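Local coordinates for putative oxalate decarboxylase (Thermotoga maritima, PDB 1O4T), which binds oxalate and manganese as a homodimer of cupin fold and is probably an oxalate decarboxylase, at residues Met34-Leu47 and Leu58-Leu72. Numbering follows the deposited sequence.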
ATOM      1  N   MET A  34     -19.517   7.450   5.527  1.00 35.50           N
ATOM      2  CA  MET A  34     -18.196   7.746   6.018  1.00 36.40           C
ATOM      3  C   MET A  34     -17.794   9.124   5.513  1.00 36.98           C
ATOM      4  O   MET A  34     -17.844   9.384   4.315  1.00 36.57           O
ATOM      5  CB  MET A  34     -17.196   6.709   5.519  1.00 37.71           C
ATOM      6  CG  MET A  34     -15.826   6.891   6.162  1.00 38.01           C
ATOM      7  SD  MET A  34     -14.646   5.750   5.607  1.00 42.35           S
ATOM      8  CE  MET A  34     -13.438   6.206   6.759  1.00 45.27           C
ATOM      9  N   ARG A  35     -17.387   9.982   6.438  1.00 37.68           N
ATOM     10  CA  ARG A  35     -17.103  11.385   6.165  1.00 38.24           C
ATOM     11  C   ARG A  35     -18.205  12.068   5.384  1.00 36.99           C
ATOM     12  O   ARG A  35     -17.931  12.922   4.554  1.00 36.93           O
ATOM     13  CB  ARG A  35     -15.777  11.518   5.425  1.00 39.41           C
ATOM     14  CG  ARG A  35     -14.594  10.845   6.139  1.00 43.33           C
ATOM     15  CD  ARG A  35     -14.611  10.962   7.649  1.00 49.96           C
ATOM     16  NE  ARG A  35     -13.944  12.173   8.096  1.00 54.48           N
ATOM     17  CZ  ARG A  35     -12.696  12.226   8.551  1.00 58.41           C
ATOM     18  NH1 ARG A  35     -12.189  13.399   8.922  1.00 59.39           N
ATOM     19  NH2 ARG A  35     -11.950  11.119   8.634  1.00 59.90           N
ATOM     20  N   GLY A  36     -19.450  11.704   5.657  1.00 35.82           N
ATOM     21  CA  GLY A  36     -20.574  12.222   4.896  1.00 35.08           C
ATOM     22  C   GLY A  36     -20.786  11.657   3.489  1.00 35.04           C
ATOM     23  O   GLY A  36     -21.488  12.281   2.693  1.00 33.86           O
ATOM     24  N   GLY A  37     -20.207  10.488   3.177  1.00 34.43           N
ATOM     25  CA  GLY A  37     -20.366   9.870   1.847  1.00 34.97           C
ATOM     26  C   GLY A  37     -21.642   9.052   1.713  1.00 35.55           C
ATOM     27  O   GLY A  37     -22.482   9.071   2.600  1.00 37.19           O
ATOM     28  N   LYS A  38     -21.792   8.326   0.612  1.00 35.81           N
ATOM     29  CA  LYS A  38     -23.019   7.567   0.316  1.00 36.22           C
ATOM     30  C   LYS A  38     -22.883   6.102   0.716  1.00 35.98           C
ATOM     31  O   LYS A  38     -21.807   5.511   0.616  1.00 34.28           O
ATOM     32  CB  LYS A  38     -23.356   7.640  -1.179  1.00 36.48           C
ATOM     33  CG  LYS A  38     -23.269   9.060  -1.762  1.00 39.51           C
ATOM     34  CD  LYS A  38     -23.859   9.161  -3.160  1.00 43.28           C
ATOM     35  CE  LYS A  38     -22.928   8.651  -4.235  1.00 45.55           C
ATOM     36  NZ  LYS A  38     -23.568   8.727  -5.627  1.00 45.84           N
ATOM     37  N   GLY A  39     -23.994   5.525   1.184  1.00 35.66           N
ATOM     38  CA  GLY A  39     -24.051   4.111   1.533  1.00 35.99           C
ATOM     39  C   GLY A  39     -23.081   3.675   2.612  1.00 36.58           C
ATOM     40  O   GLY A  39     -22.671   4.471   3.428  1.00 36.26           O
ATOM     41  N   GLU A  40     -22.752   2.384   2.610  1.00 37.70           N
ATOM     42  CA  GLU A  40     -21.965   1.746   3.659  1.00 38.46           C
ATOM     43  C   GLU A  40     -20.644   1.315   3.048  1.00 38.50           C
ATOM     44  O   GLU A  40     -20.611   0.781   1.946  1.00 38.73           O
ATOM     45  CB  GLU A  40     -22.644   0.484   4.190  1.00 38.85           C
ATOM     46  CG  GLU A  40     -23.904   0.682   5.010  1.00 43.59           C
ATOM     47  CD  GLU A  40     -24.508  -0.654   5.466  1.00 47.27           C
ATOM     48  OE1 GLU A  40     -23.936  -1.715   5.115  1.00 50.34           O
ATOM     49  OE2 GLU A  40     -25.545  -0.650   6.173  1.00 50.54           O
ATOM     50  N   VAL A  41     -19.587   1.479   3.834  1.00 38.12           N
ATOM     51  CA  VAL A  41     -18.219   1.217   3.470  1.00 38.31           C
ATOM     52  C   VAL A  41     -17.598   0.262   4.529  1.00 37.43           C
ATOM     53  O   VAL A  41     -18.158   0.101   5.615  1.00 37.84           O
ATOM     54  CB  VAL A  41     -17.579   2.612   3.378  1.00 38.74           C
ATOM     55  CG1 VAL A  41     -16.296   2.742   4.132  1.00 40.50           C
ATOM     56  CG2 VAL A  41     -17.540   3.059   1.929  1.00 39.56           C
ATOM     57  N   GLU A  42     -16.532  -0.454   4.191  1.00 36.76           N
ATOM     58  CA  GLU A  42     -15.832  -1.342   5.151  1.00 36.54           C
ATOM     59  C   GLU A  42     -14.399  -0.940   5.262  1.00 35.19           C
ATOM     60  O   GLU A  42     -13.743  -0.697   4.253  1.00 33.89           O
ATOM     61  CB  GLU A  42     -15.861  -2.802   4.741  1.00 37.34           C
ATOM     62  CG  GLU A  42     -17.231  -3.439   4.830  1.00 41.49           C
ATOM     63  CD  GLU A  42     -17.140  -4.929   5.038  1.00 47.89           C
ATOM     64  OE1 GLU A  42     -16.354  -5.606   4.318  1.00 51.91           O
ATOM     65  OE2 GLU A  42     -17.838  -5.429   5.945  1.00 54.07           O
ATOM     66  N   MET A  43     -13.924  -0.851   6.497  1.00 33.75           N
ATOM     67  CA  MET A  43     -12.543  -0.496   6.778  1.00 33.31           C
ATOM     68  C   MET A  43     -11.882  -1.575   7.630  1.00 31.97           C
ATOM     69  O   MET A  43     -12.333  -1.856   8.727  1.00 30.11           O
ATOM     70  CB  MET A  43     -12.477   0.840   7.495  1.00 33.10           C
ATOM     71  CG  MET A  43     -11.036   1.311   7.731  1.00 35.58           C
ATOM     72  SD  MET A  43     -10.939   2.723   8.841  1.00 42.04           S
ATOM     73  CE  MET A  43     -11.429   3.898   7.765  1.00 40.02           C
ATOM     74  N   ALA A  44     -10.823  -2.183   7.080  1.00 31.75           N
ATOM     75  CA  ALA A  44      -9.992  -3.163   7.788  1.00 31.88           C
ATOM     76  C   ALA A  44      -8.683  -2.504   8.191  1.00 31.99           C
ATOM     77  O   ALA A  44      -7.858  -2.179   7.327  1.00 31.57           O
ATOM     78  CB  ALA A  44      -9.737  -4.376   6.886  1.00 32.40           C
ATOM     79  N   HIS A  45      -8.469  -2.318   9.493  1.00 32.65           N
ATOM     80  CA  HIS A  45      -7.229  -1.727   9.984  1.00 33.76           C
ATOM     81  C   HIS A  45      -6.155  -2.817  10.005  1.00 33.35           C
ATOM     82  O   HIS A  45      -6.328  -3.864  10.614  1.00 32.40           O
ATOM     83  CB  HIS A  45      -7.380  -1.135  11.368  1.00 34.81           C
ATOM     84  CG  HIS A  45      -8.543  -0.213  11.520  1.00 39.09           C
ATOM     85  ND1 HIS A  45      -8.395   1.156  11.626  1.00 43.43           N
ATOM     86  CD2 HIS A  45      -9.878  -0.463  11.592  1.00 41.84           C
ATOM     87  CE1 HIS A  45      -9.590   1.708  11.759  1.00 45.56           C
ATOM     88  NE2 HIS A  45     -10.506   0.749  11.731  1.00 45.78           N
ATOM     89  N   LEU A  46      -5.050  -2.571   9.326  1.00 33.49           N
ATOM     90  CA  LEU A  46      -4.039  -3.606   9.113  1.00 33.94           C
ATOM     91  C   LEU A  46      -2.852  -3.472  10.076  1.00 33.82           C
ATOM     92  O   LEU A  46      -2.328  -4.482  10.556  1.00 34.04           O
ATOM     93  CB  LEU A  46      -3.587  -3.579   7.659  1.00 33.76           C
ATOM     94  CG  LEU A  46      -4.744  -3.725   6.705  1.00 36.39           C
ATOM     95  CD1 LEU A  46      -4.183  -3.743   5.302  1.00 39.50           C
ATOM     96  CD2 LEU A  46      -5.587  -4.942   6.978  1.00 38.14           C
ATOM     97  N   LEU A  47      -2.465  -2.232  10.372  1.00 34.08           N
ATOM     98  CA  LEU A  47      -1.449  -1.930  11.379  1.00 34.31           C
ATOM     99  C   LEU A  47      -1.852  -0.747  12.203  1.00 35.00           C
ATOM    100  O   LEU A  47      -2.379   0.227  11.677  1.00 35.56           O
ATOM    101  CB  LEU A  47      -0.144  -1.575  10.713  1.00 34.04           C
ATOM    102  CG  LEU A  47       0.517  -2.661   9.889  1.00 33.71           C
ATOM    103  CD1 LEU A  47       1.602  -2.023   8.982  1.00 34.84           C
ATOM    104  CD2 LEU A  47       1.079  -3.803  10.712  1.00 33.85           C
ATOM    105  N   LEU A  58      -2.918   5.740  10.049  1.00 37.93           N
ATOM    106  CA  LEU A  58      -3.816   4.802   9.383  1.00 37.91           C
ATOM    107  C   LEU A  58      -3.090   3.958   8.338  1.00 37.18           C
ATOM    108  O   LEU A  58      -2.362   4.496   7.513  1.00 37.04           O
ATOM    109  CB  LEU A  58      -4.933   5.561   8.643  1.00 39.29           C
ATOM    110  CG  LEU A  58      -6.027   4.680   8.011  1.00 39.40           C
ATOM    111  CD1 LEU A  58      -6.871   4.036   9.109  1.00 42.15           C
ATOM    112  CD2 LEU A  58      -6.887   5.495   7.094  1.00 40.88           C
ATOM    113  N   PHE A  59      -3.335   2.650   8.358  1.00 35.59           N
ATOM    114  CA  PHE A  59      -2.894   1.746   7.311  1.00 34.19           C
ATOM    115  C   PHE A  59      -4.021   0.718   7.170  1.00 33.33           C
ATOM    116  O   PHE A  59      -4.099  -0.228   7.943  1.00 33.18           O
ATOM    117  CB  PHE A  59      -1.535   1.107   7.631  1.00 34.99           C
ATOM    118  CG  PHE A  59      -0.923   0.381   6.470  1.00 37.06           C
ATOM    119  CD1 PHE A  59      -1.368  -0.882   6.118  1.00 44.12           C
ATOM    120  CD2 PHE A  59       0.030   0.982   5.673  1.00 42.65           C
ATOM    121  CE1 PHE A  59      -0.850  -1.572   5.021  1.00 43.72           C
ATOM    122  CE2 PHE A  59       0.541   0.317   4.547  1.00 46.63           C
ATOM    123  CZ  PHE A  59       0.081  -0.976   4.214  1.00 45.67           C
ATOM    124  N   ALA A  60      -4.926   0.943   6.206  1.00 32.67           N
ATOM    125  CA  ALA A  60      -6.177   0.227   6.151  1.00 32.33           C
ATOM    126  C   ALA A  60      -6.536  -0.155   4.754  1.00 32.21           C
ATOM    127  O   ALA A  60      -6.124   0.500   3.800  1.00 31.94           O
ATOM    128  CB  ALA A  60      -7.281   1.073   6.701  1.00 33.59           C
ATOM    129  N   ARG A  61      -7.313  -1.222   4.648  1.00 32.19           N
ATOM    130  CA  ARG A  61      -7.893  -1.648   3.381  1.00 32.54           C
ATOM    131  C   ARG A  61      -9.378  -1.268   3.387  1.00 33.06           C
ATOM    132  O   ARG A  61     -10.126  -1.644   4.337  1.00 33.50           O
ATOM    133  CB  ARG A  61      -7.744  -3.153   3.209  1.00 32.76           C
ATOM    134  CG  ARG A  61      -8.060  -3.634   1.829  1.00 37.05           C
ATOM    135  CD  ARG A  61      -8.035  -5.148   1.646  1.00 41.84           C
ATOM    136  NE  ARG A  61      -8.453  -5.477   0.272  1.00 47.93           N
ATOM    137  CZ  ARG A  61      -8.250  -6.650  -0.336  1.00 51.30           C
ATOM    138  NH1 ARG A  61      -7.638  -7.651   0.295  1.00 53.49           N
ATOM    139  NH2 ARG A  61      -8.660  -6.826  -1.589  1.00 52.61           N
ATOM    140  N   MET A  62      -9.808  -0.512   2.376  1.00 30.73           N
ATOM    141  CA  MET A  62     -11.184  -0.024   2.315  1.00 31.45           C
ATOM    142  C   MET A  62     -11.876  -0.796   1.216  1.00 31.86           C
ATOM    143  O   MET A  62     -11.229  -1.098   0.237  1.00 30.42           O
ATOM    144  CB  MET A  62     -11.197   1.424   1.897  1.00 32.85           C
ATOM    145  CG  MET A  62     -10.385   2.353   2.794  1.00 34.79           C
ATOM    146  SD  MET A  62     -11.111   2.439   4.339  1.00 40.01           S
ATOM    147  CE  MET A  62     -12.804   2.933   3.859  1.00 39.37           C
ATOM    148  N   LYS A  63     -13.159  -1.101   1.413  1.00 30.91           N
ATOM    149  CA  LYS A  63     -14.018  -1.693   0.415  1.00 32.27           C
ATOM    150  C   LYS A  63     -15.250  -0.824   0.283  1.00 32.63           C
ATOM    151  O   LYS A  63     -15.984  -0.625   1.262  1.00 32.73           O
ATOM    152  CB  LYS A  63     -14.431  -3.070   0.867  1.00 32.85           C
ATOM    153  CG  LYS A  63     -15.268  -3.828  -0.150  1.00 36.93           C
ATOM    154  CD  LYS A  63     -15.396  -5.299   0.268  1.00 41.92           C
ATOM    155  CE  LYS A  63     -16.720  -5.588   0.873  1.00 44.90           C
ATOM    156  NZ  LYS A  63     -16.824  -7.064   1.273  1.00 49.09           N
ATOM    157  N   LEU A  64     -15.454  -0.290  -0.920  1.00 32.12           N
ATOM    158  CA  LEU A  64     -16.632   0.501  -1.291  1.00 31.86           C
ATOM    159  C   LEU A  64     -17.544  -0.318  -2.225  1.00 31.82           C
ATOM    160  O   LEU A  64     -17.220  -0.540  -3.406  1.00 30.70           O
ATOM    161  CB  LEU A  64     -16.208   1.789  -2.003  1.00 31.75           C
ATOM    162  CG  LEU A  64     -15.957   2.980  -1.076  1.00 32.09           C
ATOM    163  CD1 LEU A  64     -14.920   2.656   0.036  1.00 32.46           C
ATOM    164  CD2 LEU A  64     -15.540   4.229  -1.881  1.00 31.14           C
ATOM    165  N   PRO A  65     -18.681  -0.759  -1.715  1.00 31.35           N
ATOM    166  CA  PRO A  65     -19.675  -1.391  -2.562  1.00 32.20           C
ATOM    167  C   PRO A  65     -20.126  -0.462  -3.695  1.00 32.40           C
ATOM    168  O   PRO A  65     -19.971   0.754  -3.589  1.00 32.28           O
ATOM    169  CB  PRO A  65     -20.844  -1.647  -1.608  1.00 32.20           C
ATOM    170  CG  PRO A  65     -20.242  -1.622  -0.255  1.00 32.87           C
ATOM    171  CD  PRO A  65     -19.113  -0.692  -0.314  1.00 32.02           C
ATOM    172  N   PRO A  66     -20.663  -1.023  -4.768  1.00 32.87           N
ATOM    173  CA  PRO A  66     -21.216  -0.230  -5.841  1.00 33.67           C
ATOM    174  C   PRO A  66     -22.172   0.830  -5.332  1.00 34.37           C
ATOM    175  O   PRO A  66     -23.090   0.514  -4.571  1.00 35.26           O
ATOM    176  CB  PRO A  66     -21.940  -1.276  -6.692  1.00 33.58           C
ATOM    177  CG  PRO A  66     -21.111  -2.493  -6.483  1.00 34.12           C
ATOM    178  CD  PRO A  66     -20.718  -2.463  -5.069  1.00 33.36           C
ATOM    179  N   GLY A  67     -21.926   2.077  -5.720  1.00 34.68           N
ATOM    180  CA  GLY A  67     -22.779   3.203  -5.319  1.00 35.28           C
ATOM    181  C   GLY A  67     -22.288   3.990  -4.102  1.00 34.87           C
ATOM    182  O   GLY A  67     -22.833   5.059  -3.801  1.00 35.24           O
ATOM    183  N   SER A  68     -21.293   3.462  -3.390  1.00 33.37           N
ATOM    184  CA  SER A  68     -20.894   4.063  -2.135  1.00 33.33           C
ATOM    185  C   SER A  68     -19.724   5.034  -2.344  1.00 33.21           C
ATOM    186  O   SER A  68     -19.059   5.016  -3.397  1.00 32.43           O
ATOM    187  CB  SER A  68     -20.534   2.981  -1.109  1.00 33.00           C
ATOM    188  OG  SER A  68     -19.355   2.304  -1.503  1.00 33.92           O
ATOM    189  N   SER A  69     -19.478   5.863  -1.339  1.00 33.23           N
ATOM    190  CA  SER A  69     -18.388   6.836  -1.390  1.00 34.07           C
ATOM    191  C   SER A  69     -17.866   7.130  -0.008  1.00 33.95           C
ATOM    192  O   SER A  69     -18.573   6.941   0.986  1.00 34.53           O
ATOM    193  CB  SER A  69     -18.843   8.140  -2.032  1.00 34.47           C
ATOM    194  OG  SER A  69     -19.715   8.916  -1.199  1.00 35.31           O
ATOM    195  N   VAL A  70     -16.606   7.560   0.061  1.00 34.03           N
ATOM    196  CA  VAL A  70     -16.097   8.277   1.233  1.00 33.14           C
ATOM    197  C   VAL A  70     -16.265   9.753   0.910  1.00 33.61           C
ATOM    198  O   VAL A  70     -15.843  10.204  -0.142  1.00 33.67           O
ATOM    199  CB  VAL A  70     -14.630   8.003   1.488  1.00 33.37           C
ATOM    200  CG1 VAL A  70     -14.150   8.786   2.675  1.00 33.00           C
ATOM    201  CG2 VAL A  70     -14.390   6.517   1.677  1.00 32.45           C
ATOM    202  N   GLY A  71     -16.876  10.496   1.829  1.00 33.33           N
ATOM    203  CA  GLY A  71     -17.278  11.867   1.592  1.00 33.44           C
ATOM    204  C   GLY A  71     -16.120  12.817   1.638  1.00 33.62           C
ATOM    205  O   GLY A  71     -15.036  12.466   2.090  1.00 33.51           O
ATOM    206  N   LEU A  72     -16.348  14.025   1.137  1.00 33.64           N
ATOM    207  CA  LEU A  72     -15.307  15.042   1.101  1.00 33.82           C
ATOM    208  C   LEU A  72     -14.867  15.395   2.510  1.00 33.49           C
ATOM    209  O   LEU A  72     -15.697  15.653   3.380  1.00 33.31           O
ATOM    210  CB  LEU A  72     -15.781  16.297   0.326  1.00 34.04           C
ATOM    211  CG  LEU A  72     -14.790  17.450   0.063  1.00 34.25           C
ATOM    212  CD1 LEU A  72     -13.755  17.048  -0.980  1.00 35.43           C
ATOM    213  CD2 LEU A  72     -15.516  18.713  -0.390  1.00 33.30           C
TER
HETATM  214  O   HOH W   1     -19.981   5.767   3.213  1.00 29.72           O
HETATM  215  O   HOH W   2     -18.369  15.152   3.570  1.00 41.72           O
HETATM  216  O   HOH W   3     -24.831   6.204  -5.185  1.00 43.51           O
HETATM  217  O   HOH W   4      -4.746   1.436  10.406  1.00 31.42           O
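Glu42 and Lys63 face each other as a hydrogen-bonded antiparallel pair, as do Ala44 and Arg61; backbone bonds run both ways in each, and Leu46 N to Phe59 O (2.9 Å) extends the ladder. Before strand 40-45, Lys38 N donates to Ser69 OG at 2.8 Å, while Ser69 N returns a bond to Lys38 O, and Met34 O takes both Gly37 N and Gly71 N. Within the type II turn Pro65-Ser68, the Ser68 hydroxyl, set between the backbone N and the carbonyl carbon (chi1 68°), turns back so that OG donates in plane to a lone pair of Pro65 O, 2.7 Å away. With an alanine here, Pro65 O would probably lose one of its two donors in the turn, keeping the bond from the backbone N, and the turn would be less firmly closed. The Glu42 and Lys63 side chains run alongside each other to a weak salt bridge, OE1 to NZ 3.4 Å. Apolar contacts gather on the face of the sheet that carries Met43 and Met62: bent at chi2 and chi3, Met62 sets SD 3.6 Å from Met43 CG and CE against Val41 CG1, and meets Met34, an oxalate-pocket residue, tip to tip. In this cupin double-stranded beta-helix, strand 40-45 lies between strands 29-32 and 56-64; Phe59 and Leu47 pack on Ile81 of the second subunit.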